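Local atomic coordinates of ABC transporter, substrate binding protein (Aeropyrum pernix, PDB entry 3EAF), a protein that probably captures a small solute outside the cell for delivery to an ABC transporter, and binds a magnesium ion. Residues Ile5-Leu10 and Ala79-Gly84; Ile53-Ala58 and Asp73-Ile78; Gly131-Ala136 and Pro167-Gln172. One frame throughout, in Å; residues are numbered along the deposited sequence.

Contacts 1 and 2 belong to one sheet and its covering helices, whereas contact 3 lies on the other side of the molecule, its centre about 36 Å from that of contact 1. Contact 1 is buried and rests on backbone hydrogen bonds between neighbouring parallel strands, with aliphatic side chains filling in. Contact 2, nested along the chain within contact 1, sits where helix 61-74 ends near the surface; there a tyrosine ring and charged arginines join the aliphatic groups. Asn6 of contact 1 and Tyr75 of contact 2 tie the two together. Contact 3 is buried too, yet no hydrogen bond crosses it: leucines and alanines pack helix 124-139 onto the turn that leads into strand 171-178 and the strand's first residue.

Contact 1: residues Ile5-Leu10 and Ala79-Gly84; sequences INVGLL and AIIGWG
Gly8 and Ile81 carry most of the bonding between two neighbouring parallel strands, 3-11 and 79-82, in the Rossmann-like sheet of a periplasmic binding protein. Gly8 N donates to Ala79 O (3.0 Å), and Gly8 O receives Ile81 N at 2.8 Å in a nearly straight bond (167° at the hydrogen). Ile81 O then takes Leu10 N, also at 2.8 Å, so each of the two residues uses both its N-H and its carbonyl. Glycine suits position 8 because a CB would stand only 3.2 Å from Ile80 CG1. On the face bearing Val7, Leu9 and Ile81, the branched isoleucine fills two places at once: its CG2 meets Leu9 CD1 at 3.8 Å, while CG1 lies 4.2 Å from Val7 CG1. Phe32 and Ala28 of helix 18-38 and Leu300 of helix 288-304 cover this apolar layer. Beyond the strand, the Trp83 indole is positioned by a hydrogen bond from NE1 to Thr17 and by edge-to-face meetings with Tyr24 and Trp233; a glycerol bound nearby is consistent with a ligand pocket. With CG anti to the backbone N (chi1 -177°), the indole leads away from strand 3-11 and leaves Trp83 CB resting 3.5 Å from Leu10 O.

Contact 2: residues Ile53-Ala58 and Asp73-Ile78; sequences IKRDYA and DRYGVI
The ring of Tyr75 has aliphatic carbon on both faces: Ile53 CG1 stands 3.7 Å from the ring centroid on one, almost on the normal (5° off), and Arg74 CG lies toward the rim on the other. The Ile53 approach is a CH-pi contact, and a branched isoleucine suits it because CG2 can also reach Tyr75 CE2, at 3.7 Å. At the ring's edge comes Arg55, its NH2 3.5 Å from Tyr75 OH and its guanidinium turned 71° from the ring. That hydroxyl oxygen also sits over the centre of the Arg74 guanidinium, 3.2 Å above its plane. A bend at chi2 (-70°) folds Arg55 back, and NH1 donates to Lys54 O at 2.9 Å. Glu70 forms salt bridges with both arginines and probably offsets their like charges. Were Tyr75 cut back to an alanine, Ile53 would probably lose the ring face it packs on, and the arginines the hydroxyl beside Arg55 NH2 and over Arg74. Gly76 then turns the chain with positive phi, a conformation that favours glycine, and Val77 CG1 meets Ile53 CD1 at 4.4 Å. The arrangement closes the helical leg of a beta-alpha-beta crossover, in which helix 61-74 links strand 47-56 to strand 79-82 past the intervening strand 3-11.

Contact 3: residues Gly131-Ala136 and Pro167-Gln172; sequences GLAFLA and PSLGLQ
Ala136 N donates to Leu132 O at 2.9 Å, a helical bond that sets these two residues one turn apart on helix 124-139, with both side chains facing the segment 167-172. Leu171 spans that turn with its two methyls: CD1 lies 3.8 Å from Leu132 CB and CD2 4.3 Å from Ala136 CB. The side chains of Leu132 and Leu171 pass at a slant. Leu169 is forked in the same way, CD1 packing 4.1 Å from Leu132 CB and CD2 4.2 Å from Ala133 CB; its CG, anti to the carbonyl carbon (chi1 -61°), carries both methyls to the helix. Small residues suit the helix here: the methyl of Ala136 comes within 3.3 Å of Leu169 O, leaving little space for a longer side chain. Gly170 takes a positive phi (79°), which favours glycine, as the chain turns into the strand, and its N bonds back to Pro167 O at 3.0 Å. Leu144 of the neighbouring strand touches both Leu132 and Leu171, continuing the apolar layer under the helix. This is the helix-on-sheet packing of a Rossmann-like alpha/beta domain in the periplasmic-binding-protein fold: helix 124-139 lies against the sheet and here meets the start of its outermost strand, 171-178, and the turn before it.

Contact 1: residues Ile5-Leu10 and Ala79-Gly84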
# COMPACT_ATOMS: atom_id res chain seq x y z
N ILE A 5 8.85 23.23 7.71
CA ILE A 5 9.40 21.95 8.14
C ILE A 5 9.97 21.20 6.94
O ILE A 5 9.49 21.39 5.81
CB ILE A 5 8.36 21.06 8.88
CG1 ILE A 5 7.16 20.75 7.97
CG2 ILE A 5 7.92 21.73 10.20
CD1 ILE A 5 6.24 19.66 8.50
N ASN A 6 10.99 20.38 7.17
CA ASN A 6 11.55 19.55 6.11
C ASN A 6 11.00 18.12 6.17
O ASN A 6 10.92 17.52 7.25
CB ASN A 6 13.08 19.54 6.16
CG ASN A 6 13.69 20.92 5.94
OD1 ASN A 6 13.11 21.80 5.29
ND2 ASN A 6 14.89 21.11 6.48
N VAL A 7 10.62 17.59 5.01
CA VAL A 7 10.02 16.26 4.92
C VAL A 7 10.68 15.48 3.78
O VAL A 7 10.77 15.96 2.66
CB VAL A 7 8.48 16.35 4.71
CG1 VAL A 7 7.88 14.98 4.42
CG2 VAL A 7 7.80 16.99 5.93
N GLY A 8 11.18 14.28 4.08
CA GLY A 8 11.75 13.42 3.06
C GLY A 8 10.68 12.70 2.26
O GLY A 8 9.63 12.33 2.78
N LEU A 9 10.95 12.53 0.97
CA LEU A 9 10.09 11.74 0.10
C LEU A 9 10.95 10.69 -0.60
O LEU A 9 11.68 10.99 -1.54
CB LEU A 9 9.37 12.64 -0.93
CG LEU A 9 8.53 11.96 -2.02
CD1 LEU A 9 7.45 11.07 -1.42
CD2 LEU A 9 7.93 12.99 -2.96
N LEU A 10 10.86 9.46 -0.10
CA LEU A 10 11.62 8.34 -0.64
C LEU A 10 10.75 7.54 -1.61
O LEU A 10 9.71 7.00 -1.21
CB LEU A 10 12.13 7.46 0.50
CG LEU A 10 13.22 6.43 0.21
CD1 LEU A 10 14.60 7.08 0.13
CD2 LEU A 10 13.19 5.34 1.27
N ALA A 79 9.78 14.21 9.38
CA ALA A 79 8.91 13.18 8.84
C ALA A 79 9.44 12.72 7.48
O ALA A 79 10.10 13.48 6.78
CB ALA A 79 7.47 13.70 8.70
N ILE A 80 9.16 11.46 7.15
CA ILE A 80 9.50 10.89 5.85
C ILE A 80 8.30 10.16 5.28
O ILE A 80 7.64 9.37 5.98
CB ILE A 80 10.71 9.91 5.92
CG1 ILE A 80 11.98 10.66 6.31
CG2 ILE A 80 10.91 9.19 4.58
CD1 ILE A 80 13.12 9.75 6.80
N ILE A 81 8.01 10.45 4.02
CA ILE A 81 7.03 9.71 3.24
C ILE A 81 7.84 8.67 2.47
O ILE A 81 8.58 9.01 1.54
CB ILE A 81 6.25 10.64 2.28
CG1 ILE A 81 5.56 11.78 3.07
CG2 ILE A 81 5.25 9.84 1.41
CD1 ILE A 81 4.47 11.34 4.06
N GLY A 82 7.72 7.41 2.89
CA GLY A 82 8.61 6.36 2.41
C GLY A 82 7.99 5.33 1.49
O GLY A 82 6.86 5.50 1.01
N TRP A 83 8.72 4.24 1.27
CA TRP A 83 8.37 3.27 0.24
C TRP A 83 8.48 1.79 0.69
O TRP A 83 7.55 1.26 1.28
CB TRP A 83 9.15 3.56 -1.06
CG TRP A 83 8.78 2.65 -2.20
CD1 TRP A 83 9.55 1.65 -2.74
CD2 TRP A 83 7.54 2.64 -2.92
NE1 TRP A 83 8.86 1.01 -3.75
CE2 TRP A 83 7.63 1.61 -3.89
CE3 TRP A 83 6.36 3.40 -2.85
CZ2 TRP A 83 6.58 1.32 -4.78
CZ3 TRP A 83 5.32 3.11 -3.73
CH2 TRP A 83 5.44 2.07 -4.68
N GLY A 84 9.62 1.16 0.42
CA GLY A 84 9.70 -0.32 0.40
C GLY A 84 9.64 -1.01 1.75
O GLY A 84 10.10 -0.46 2.75

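Contact 2: residues Ile53-Ala58 and Asp73-Ile78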
# COMPACT_ATOMS: atom_id res chain seq x y z
N ILE A 53 11.86 16.89 0.19
CA ILE A 53 13.08 16.52 -0.52
C ILE A 53 12.88 15.14 -1.16
O ILE A 53 12.88 14.12 -0.47
CB ILE A 53 14.32 16.56 0.43
CG1 ILE A 53 14.52 17.95 1.06
CG2 ILE A 53 15.60 16.16 -0.30
CD1 ILE A 53 13.97 18.08 2.48
N LYS A 54 12.70 15.12 -2.48
CA LYS A 54 12.42 13.88 -3.18
C LYS A 54 13.70 13.15 -3.57
O LYS A 54 14.62 13.75 -4.13
CB LYS A 54 11.57 14.12 -4.43
CG LYS A 54 11.06 12.84 -5.07
CD LYS A 54 10.13 13.10 -6.24
CE LYS A 54 10.89 13.22 -7.54
NZ LYS A 54 9.97 13.25 -8.70
N ARG A 55 13.74 11.85 -3.27
CA ARG A 55 14.87 11.00 -3.62
C ARG A 55 14.39 9.68 -4.23
O ARG A 55 13.68 8.93 -3.57
CB ARG A 55 15.73 10.73 -2.38
CG ARG A 55 16.45 11.96 -1.82
CD ARG A 55 17.57 12.41 -2.74
NE ARG A 55 18.29 13.56 -2.20
CZ ARG A 55 18.06 14.82 -2.54
NH1 ARG A 55 17.11 15.11 -3.42
NH2 ARG A 55 18.78 15.79 -2.00
N ASP A 56 14.77 9.43 -5.48
CA ASP A 56 14.49 8.14 -6.12
C ASP A 56 15.59 7.14 -5.75
O ASP A 56 16.72 7.24 -6.21
CB ASP A 56 14.38 8.30 -7.64
CG ASP A 56 14.35 6.96 -8.39
OD1 ASP A 56 13.87 5.94 -7.85
OD2 ASP A 56 14.79 6.94 -9.55
N TYR A 57 15.24 6.18 -4.90
CA TYR A 57 16.21 5.19 -4.43
C TYR A 57 16.16 3.87 -5.20
O TYR A 57 16.96 2.96 -4.94
CB TYR A 57 16.10 4.98 -2.92
CG TYR A 57 15.05 3.98 -2.46
CD1 TYR A 57 15.43 2.79 -1.82
CD2 TYR A 57 13.69 4.21 -2.65
CE1 TYR A 57 14.48 1.87 -1.38
CE2 TYR A 57 12.73 3.30 -2.22
CZ TYR A 57 13.13 2.13 -1.58
OH TYR A 57 12.20 1.23 -1.14
N ALA A 58 15.21 3.78 -6.14
CA ALA A 58 15.06 2.62 -7.03
C ALA A 58 14.97 1.25 -6.32
O ALA A 58 15.45 0.23 -6.84
CB ALA A 58 16.19 2.62 -8.10
N ASP A 73 20.53 14.08 8.64
CA ASP A 73 21.74 14.81 9.00
C ASP A 73 21.90 16.12 8.25
O ASP A 73 22.28 17.13 8.84
CB ASP A 73 22.99 13.93 8.83
CG ASP A 73 23.05 12.80 9.85
OD1 ASP A 73 22.51 12.96 10.97
OD2 ASP A 73 23.66 11.76 9.54
N ARG A 74 21.59 16.10 6.95
CA ARG A 74 21.63 17.31 6.14
C ARG A 74 20.38 18.17 6.32
O ARG A 74 20.49 19.37 6.56
CB ARG A 74 21.84 16.96 4.66
CG ARG A 74 21.84 18.15 3.74
CD ARG A 74 22.18 17.78 2.32
NE ARG A 74 21.99 18.91 1.41
CZ ARG A 74 22.15 18.85 0.09
NH1 ARG A 74 22.50 17.71 -0.48
NH2 ARG A 74 21.95 19.93 -0.65
N TYR A 75 19.19 17.57 6.23
CA TYR A 75 17.95 18.36 6.23
C TYR A 75 17.24 18.43 7.56
O TYR A 75 16.33 19.25 7.73
CB TYR A 75 16.99 17.88 5.14
CG TYR A 75 17.50 18.10 3.74
CD1 TYR A 75 17.47 19.37 3.15
CD2 TYR A 75 18.01 17.04 2.99
CE1 TYR A 75 17.93 19.57 1.86
CE2 TYR A 75 18.48 17.24 1.70
CZ TYR A 75 18.44 18.50 1.14
OH TYR A 75 18.91 18.70 -0.13
N GLY A 76 17.64 17.59 8.51
CA GLY A 76 16.94 17.47 9.78
C GLY A 76 15.43 17.31 9.61
O GLY A 76 14.65 18.02 10.26
N VAL A 77 15.01 16.39 8.74
CA VAL A 77 13.57 16.17 8.52
C VAL A 77 12.88 15.72 9.81
O VAL A 77 13.52 15.12 10.67
CB VAL A 77 13.29 15.13 7.38
CG1 VAL A 77 13.92 15.59 6.07
CG2 VAL A 77 13.77 13.73 7.77
N ILE A 78 11.59 16.04 9.94
CA ILE A 78 10.81 15.58 11.10
C ILE A 78 9.83 14.49 10.69
O ILE A 78 9.13 13.92 11.52
CB ILE A 78 10.04 16.74 11.83
CG1 ILE A 78 9.13 17.51 10.86
CG2 ILE A 78 11.03 17.68 12.52
CD1 ILE A 78 8.10 18.37 11.56

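Contact 3: residues Gly131-Ala136 and Pro167-Gln172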
# COMPACT_ATOMS: atom_id res chain seq x y z
N GLY A 131 -9.18 -10.31 1.63
CA GLY A 131 -9.38 -10.69 0.22
C GLY A 131 -9.67 -12.17 0.04
O GLY A 131 -10.48 -12.55 -0.81
N LEU A 132 -9.00 -13.00 0.84
CA LEU A 132 -9.16 -14.46 0.75
C LEU A 132 -10.50 -14.92 1.34
O LEU A 132 -11.10 -15.87 0.85
CB LEU A 132 -7.98 -15.17 1.43
CG LEU A 132 -6.64 -15.04 0.68
CD1 LEU A 132 -5.48 -15.40 1.59
CD2 LEU A 132 -6.63 -15.89 -0.61
N ALA A 133 -10.94 -14.23 2.40
CA ALA A 133 -12.27 -14.42 2.98
C ALA A 133 -13.35 -14.09 1.96
O ALA A 133 -14.35 -14.81 1.84
CB ALA A 133 -12.44 -13.56 4.24
N PHE A 134 -13.14 -13.00 1.21
CA PHE A 134 -14.01 -12.66 0.08
C PHE A 134 -14.12 -13.84 -0.89
O PHE A 134 -15.23 -14.23 -1.27
CB PHE A 134 -13.54 -11.40 -0.67
CG PHE A 134 -14.10 -11.31 -2.07
CD1 PHE A 134 -15.37 -10.80 -2.29
CD2 PHE A 134 -13.37 -11.80 -3.15
CE1 PHE A 134 -15.90 -10.75 -3.58
CE2 PHE A 134 -13.89 -11.76 -4.44
CZ PHE A 134 -15.16 -11.23 -4.66
N LEU A 135 -12.97 -14.38 -1.29
CA LEU A 135 -12.92 -15.52 -2.22
C LEU A 135 -13.66 -16.74 -1.68
O LEU A 135 -14.44 -17.36 -2.39
CB LEU A 135 -11.47 -15.91 -2.54
CG LEU A 135 -10.85 -15.69 -3.93
CD1 LEU A 135 -11.28 -14.40 -4.58
CD2 LEU A 135 -9.33 -15.78 -3.83
N ALA A 136 -13.40 -17.06 -0.41
CA ALA A 136 -13.98 -18.25 0.23
C ALA A 136 -15.50 -18.14 0.37
O ALA A 136 -16.22 -19.12 0.17
CB ALA A 136 -13.33 -18.49 1.59
N PRO A 167 -6.68 -22.39 7.09
CA PRO A 167 -7.62 -23.44 7.50
C PRO A 167 -8.95 -22.88 8.01
O PRO A 167 -10.00 -23.36 7.60
CB PRO A 167 -6.87 -24.17 8.62
CG PRO A 167 -5.42 -23.95 8.28
CD PRO A 167 -5.38 -22.54 7.78
N SER A 168 -8.89 -21.86 8.87
CA SER A 168 -10.10 -21.28 9.46
C SER A 168 -10.95 -20.53 8.43
O SER A 168 -12.12 -20.22 8.69
CB SER A 168 -9.76 -20.39 10.66
OG SER A 168 -9.17 -19.16 10.26
N LEU A 169 -10.38 -20.27 7.26
CA LEU A 169 -11.09 -19.61 6.17
C LEU A 169 -11.68 -20.62 5.18
O LEU A 169 -12.35 -20.24 4.23
CB LEU A 169 -10.18 -18.63 5.43
CG LEU A 169 -9.54 -17.43 6.14
CD1 LEU A 169 -8.53 -16.75 5.22
CD2 LEU A 169 -10.59 -16.43 6.63
N GLY A 170 -11.41 -21.90 5.41
CA GLY A 170 -11.84 -22.96 4.51
C GLY A 170 -10.96 -23.10 3.27
O GLY A 170 -11.41 -23.58 2.23
N LEU A 171 -9.71 -22.67 3.39
CA LEU A 171 -8.77 -22.74 2.27
C LEU A 171 -7.60 -23.66 2.58
O LEU A 171 -6.95 -23.53 3.62
CB LEU A 171 -8.27 -21.33 1.90
CG LEU A 171 -9.31 -20.30 1.44
CD1 LEU A 171 -8.70 -18.91 1.30
CD2 LEU A 171 -9.99 -20.71 0.14
N GLN A 172 -7.36 -24.61 1.68
CA GLN A 172 -6.23 -25.52 1.78
C GLN A 172 -5.09 -25.00 0.93
O GLN A 172 -5.21 -24.94 -0.30
CB GLN A 172 -6.64 -26.95 1.36
CG GLN A 172 -5.50 -27.85 0.81
CD GLN A 172 -4.57 -28.45 1.88
OE1 GLN A 172 -4.80 -28.35 3.09
NE2 GLN A 172 -3.49 -29.08 1.41